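PDB 4GF2: erythrocyte binding antigen 140 from Plasmodium falciparum, which probably binds a receptor on the host erythrocyte surface during invasion, through an extracellular region built from two Duffy binding-like domains. Local coordinates for residues 109-112 with 113-116; 57-60 with 61-65. The protein carries 3 engineered substitutions. All blocks are in the same frame, centred on the assembly; numbering follows the deposited sequence.

Interaction 1 (109-112 with 113-116); sequences GGNT and DRVK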
# COMPACT_ATOMS: atom_id res chain seq x y z
N GLY A 109 -18.07 -30.92 -9.76
CA GLY A 109 -18.22 -31.24 -8.35
C GLY A 109 -19.64 -31.06 -7.84
O GLY A 109 -20.53 -30.62 -8.57
N GLY A 110 -19.85 -31.42 -6.58
CA GLY A 110 -21.14 -31.24 -5.93
C GLY A 110 -22.29 -31.84 -6.70
O GLY A 110 -22.12 -32.82 -7.42
N ASN A 111 -23.47 -31.23 -6.56
CA ASN A 111 -24.66 -31.73 -7.23
C ASN A 111 -24.56 -31.66 -8.74
O ASN A 111 -25.19 -32.45 -9.44
CB ASN A 111 -25.89 -30.96 -6.75
CG ASN A 111 -26.40 -31.45 -5.42
OD1 ASN A 111 -25.81 -32.35 -4.81
ND2 ASN A 111 -27.50 -30.87 -4.95
N THR A 112 -23.77 -30.72 -9.25
CA THR A 112 -23.61 -30.59 -10.69
C THR A 112 -23.20 -31.92 -11.31
O THR A 112 -23.75 -32.33 -12.32
CB THR A 112 -22.58 -29.50 -11.05
OG1 THR A 112 -23.10 -28.22 -10.69
CG2 THR A 112 -22.27 -29.52 -12.54
N ASP A 113 -22.24 -32.61 -10.69
CA ASP A 113 -21.81 -33.89 -11.24
C ASP A 113 -22.71 -35.02 -10.76
O ASP A 113 -22.90 -36.01 -11.46
CB ASP A 113 -20.35 -34.15 -10.89
CG ASP A 113 -19.41 -33.24 -11.67
OD1 ASP A 113 -19.87 -32.61 -12.64
OD2 ASP A 113 -18.21 -33.17 -11.31
N ARG A 114 -23.28 -34.85 -9.57
CA ARG A 114 -24.20 -35.83 -9.02
C ARG A 114 -25.41 -35.99 -9.96
O ARG A 114 -25.80 -37.10 -10.30
CB ARG A 114 -24.64 -35.39 -7.63
CG ARG A 114 -25.11 -36.50 -6.71
CD ARG A 114 -25.18 -36.01 -5.27
NE ARG A 114 -23.89 -36.11 -4.57
CZ ARG A 114 -23.41 -35.21 -3.72
NH1 ARG A 114 -24.09 -34.10 -3.44
NH2 ARG A 114 -22.23 -35.41 -3.15
N VAL A 115 -25.99 -34.86 -10.38
CA VAL A 115 -27.14 -34.88 -11.27
C VAL A 115 -26.75 -35.28 -12.69
O VAL A 115 -27.45 -36.07 -13.33
CB VAL A 115 -27.83 -33.50 -11.33
CG1 VAL A 115 -28.96 -33.51 -12.35
CG2 VAL A 115 -28.36 -33.12 -9.96
N LYS A 116 -25.65 -34.73 -13.17
CA LYS A 116 -25.14 -35.07 -14.50
C LYS A 116 -24.95 -36.58 -14.64
O LYS A 116 -25.45 -37.19 -15.59
CB LYS A 116 -23.81 -34.34 -14.74
CG LYS A 116 -23.08 -34.79 -16.00
CD LYS A 116 -21.58 -34.65 -15.84
CE LYS A 116 -20.83 -35.43 -16.92
NZ LYS A 116 -19.36 -35.32 -16.77
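With CG turned beside its own backbone N (chi1 -71°), Asp113 carries its carboxylate back to Gly109, while Arg114, its chain bent at chi3 (-86°), swings its guanidinium round to the amide of Asn111. Asp113 OD2 accepts the Gly109 N-H at 2.7 Å, the donor arriving from above the carboxylate plane. The carboxylate thus holds the turn that leads into the helix, and a short acidic chain is well placed there, reaching back to the backbone N-H of Gly109 just ahead of the helix. Gly109 and Gly110 both have positive phi, which glycine adopts without strain.

One residue further on, Arg114 NH1 donates to Asn111 OD1 at 2.8 Å, almost in line with the amide C=O, although the two flat groups stand 77° apart. The bridge rests on this one N-H, bent at the hydrogen and tilted from the guanidinium plane. The backbone settles into helix at the same time: Arg114 N reaches Gly110 O at 3.2 Å, and Val115 N reaches Asn111 O at 2.7 Å in a nearly straight bond. Thr112 OG1 is hydrogen-bonded to Asp107 in the preceding loop. The contact lies at the start of helix 110-127, whose buried, branched Val115 packs against Phe48 and Leu49 of helix 46-49 and against Ile45 beside it.

Interaction 2 (57-60 with 61-65); sequences EKFK and EIFLI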
# COMPACT_ATOMS: atom_id res chain seq x y z
N GLU A 57 -41.09 -39.63 -20.06
CA GLU A 57 -42.14 -38.66 -19.76
C GLU A 57 -41.82 -38.00 -18.42
O GLU A 57 -41.91 -36.78 -18.28
CB GLU A 57 -43.51 -39.33 -19.71
CG GLU A 57 -43.94 -39.97 -21.02
CD GLU A 57 -45.39 -40.44 -20.99
OE1 GLU A 57 -46.20 -39.84 -20.25
OE2 GLU A 57 -45.72 -41.41 -21.71
N LYS A 58 -41.42 -38.82 -17.45
CA LYS A 58 -41.10 -38.31 -16.13
C LYS A 58 -39.90 -37.37 -16.20
O LYS A 58 -39.93 -36.27 -15.65
CB LYS A 58 -40.81 -39.46 -15.17
CG LYS A 58 -40.81 -39.06 -13.70
CD LYS A 58 -42.16 -38.52 -13.28
CE LYS A 58 -42.22 -38.25 -11.79
NZ LYS A 58 -43.53 -37.67 -11.38
N PHE A 59 -38.85 -37.81 -16.89
CA PHE A 59 -37.66 -36.99 -17.04
C PHE A 59 -38.01 -35.62 -17.62
O PHE A 59 -37.47 -34.60 -17.20
CB PHE A 59 -36.62 -37.68 -17.94
CG PHE A 59 -35.46 -36.80 -18.29
CD1 PHE A 59 -34.42 -36.62 -17.40
CD2 PHE A 59 -35.42 -36.13 -19.50
CE1 PHE A 59 -33.35 -35.80 -17.71
CE2 PHE A 59 -34.35 -35.31 -19.83
CZ PHE A 59 -33.31 -35.15 -18.93
N LYS A 60 -38.91 -35.62 -18.60
CA LYS A 60 -39.37 -34.38 -19.21
C LYS A 60 -40.09 -33.53 -18.18
O LYS A 60 -39.83 -32.33 -18.07
CB LYS A 60 -40.31 -34.70 -20.38
CG LYS A 60 -41.02 -33.50 -20.97
CD LYS A 60 -40.03 -32.48 -21.53
CE LYS A 60 -40.75 -31.33 -22.23
NZ LYS A 60 -41.45 -31.76 -23.47
N GLU A 61 -40.97 -34.16 -17.42
CA GLU A 61 -41.77 -33.46 -16.42
C GLU A 61 -40.88 -32.80 -15.37
O GLU A 61 -41.13 -31.68 -14.94
CB GLU A 61 -42.72 -34.43 -15.73
CG GLU A 61 -43.54 -33.80 -14.61
CD GLU A 61 -44.18 -34.82 -13.71
OE1 GLU A 61 -44.34 -35.98 -14.14
OE2 GLU A 61 -44.51 -34.47 -12.56
N ILE A 62 -39.83 -33.51 -14.95
CA ILE A 62 -38.91 -33.00 -13.94
C ILE A 62 -38.06 -31.87 -14.51
O ILE A 62 -37.68 -30.94 -13.80
CB ILE A 62 -37.99 -34.10 -13.40
CG1 ILE A 62 -38.82 -35.20 -12.72
CG2 ILE A 62 -36.98 -33.53 -12.42
CD1 ILE A 62 -39.68 -34.70 -11.56
N PHE A 63 -37.75 -31.96 -15.80
CA PHE A 63 -36.97 -30.92 -16.46
C PHE A 63 -37.82 -29.65 -16.52
O PHE A 63 -37.32 -28.55 -16.28
CB PHE A 63 -36.57 -31.36 -17.86
CG PHE A 63 -35.19 -30.94 -18.26
CD1 PHE A 63 -34.69 -29.69 -17.90
CD2 PHE A 63 -34.38 -31.79 -18.99
CE1 PHE A 63 -33.42 -29.31 -18.28
CE2 PHE A 63 -33.11 -31.41 -19.36
CZ PHE A 63 -32.63 -30.18 -19.01
N LEU A 64 -39.10 -29.82 -16.82
CA LEU A 64 -40.01 -28.68 -16.88
C LEU A 64 -40.09 -28.01 -15.51
O LEU A 64 -40.13 -26.78 -15.41
CB LEU A 64 -41.40 -29.13 -17.33
CG LEU A 64 -41.54 -29.45 -18.82
CD1 LEU A 64 -42.83 -30.21 -19.09
CD2 LEU A 64 -41.49 -28.17 -19.65
N ILE A 65 -40.11 -28.82 -14.46
CA ILE A 65 -40.16 -28.30 -13.10
C ILE A 65 -38.89 -27.53 -12.76
O ILE A 65 -38.93 -26.49 -12.11
CB ILE A 65 -40.36 -29.43 -12.08
CG1 ILE A 65 -41.77 -30.00 -12.20
CG2 ILE A 65 -40.12 -28.91 -10.67
CD1 ILE A 65 -42.00 -31.26 -11.39
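The first turns of helix 56-78, in the N-terminal Duffy binding-like domain, form an amphipathic stretch in which residues three or four apart pair along the helix surface. Backbone bonds from i+4 to i set the spacing: Ile62 N to Lys58 O spans 2.8 Å, and Leu64 N to Lys60 O repeats the pattern two residues on.

On the buried side, Phe59 and Phe63 lie side by side and point the same way, with Phe59 CZ 3.5 Å from Phe63 CD2. Their planes are turned 83° apart and their centroids are 5.4 Å from each other, an oblique meeting. Phe59 CE2 comes up at the edge of the Phe63 ring, in its plane. Flat aromatic side chains suit this place because each also meets rings from other helices: Phe59 packs edge-to-face with Phe123 and Trp142, and Phe63 does so with Phe48.

Elsewhere on the helix, Lys58 bends at chi2 (61°), bringing its amine across to the carboxylate of Glu61. The salt bridge is long and its hydrogen bond weak, with NZ 3.3 Å from Glu61 OE1; Lys58 CD also lies 3.5 Å from that oxygen. Lys60 serves in two ways. Its methylene CE rests 3.9 Å from Leu64 CD1, while NZ, turned by a second bend at chi4, hydrogen-bonds to Asn146 of helix 132-155.

The chemistry is thus divided by side. Aromatic rings, with the aliphatic Ile62, make up the buried side; Lys60 lays its aliphatic chain on Leu64, and both lysines place their amines on polar or charged partners. The loose Lys58-Glu61 pair probably adds only modest stability, whereas the ring cluster and the amide-held Lys60 probably do more to fasten this helix to its neighbours.

In the fold
Both contacts are local ones within the N-terminal Duffy binding-like domain. Along the chain, interaction 2, near the start of helix 56-78, comes before interaction 1, which opens helix 110-127. Their centres are 18 Å apart and their nearest atoms about 7 Å, so they do not touch directly. Other residues join them: Phe48 of helix 46-49 meets Val115 of interaction 1 and both Ile62 and Phe63 of interaction 2, and further along helix 110-127, Ile119, Phe123 and Tyr126 pack on Phe59. The two helix beginnings therefore belong to one helical bundle, in which a shared apolar interior ties segments distant in sequence into a single domain.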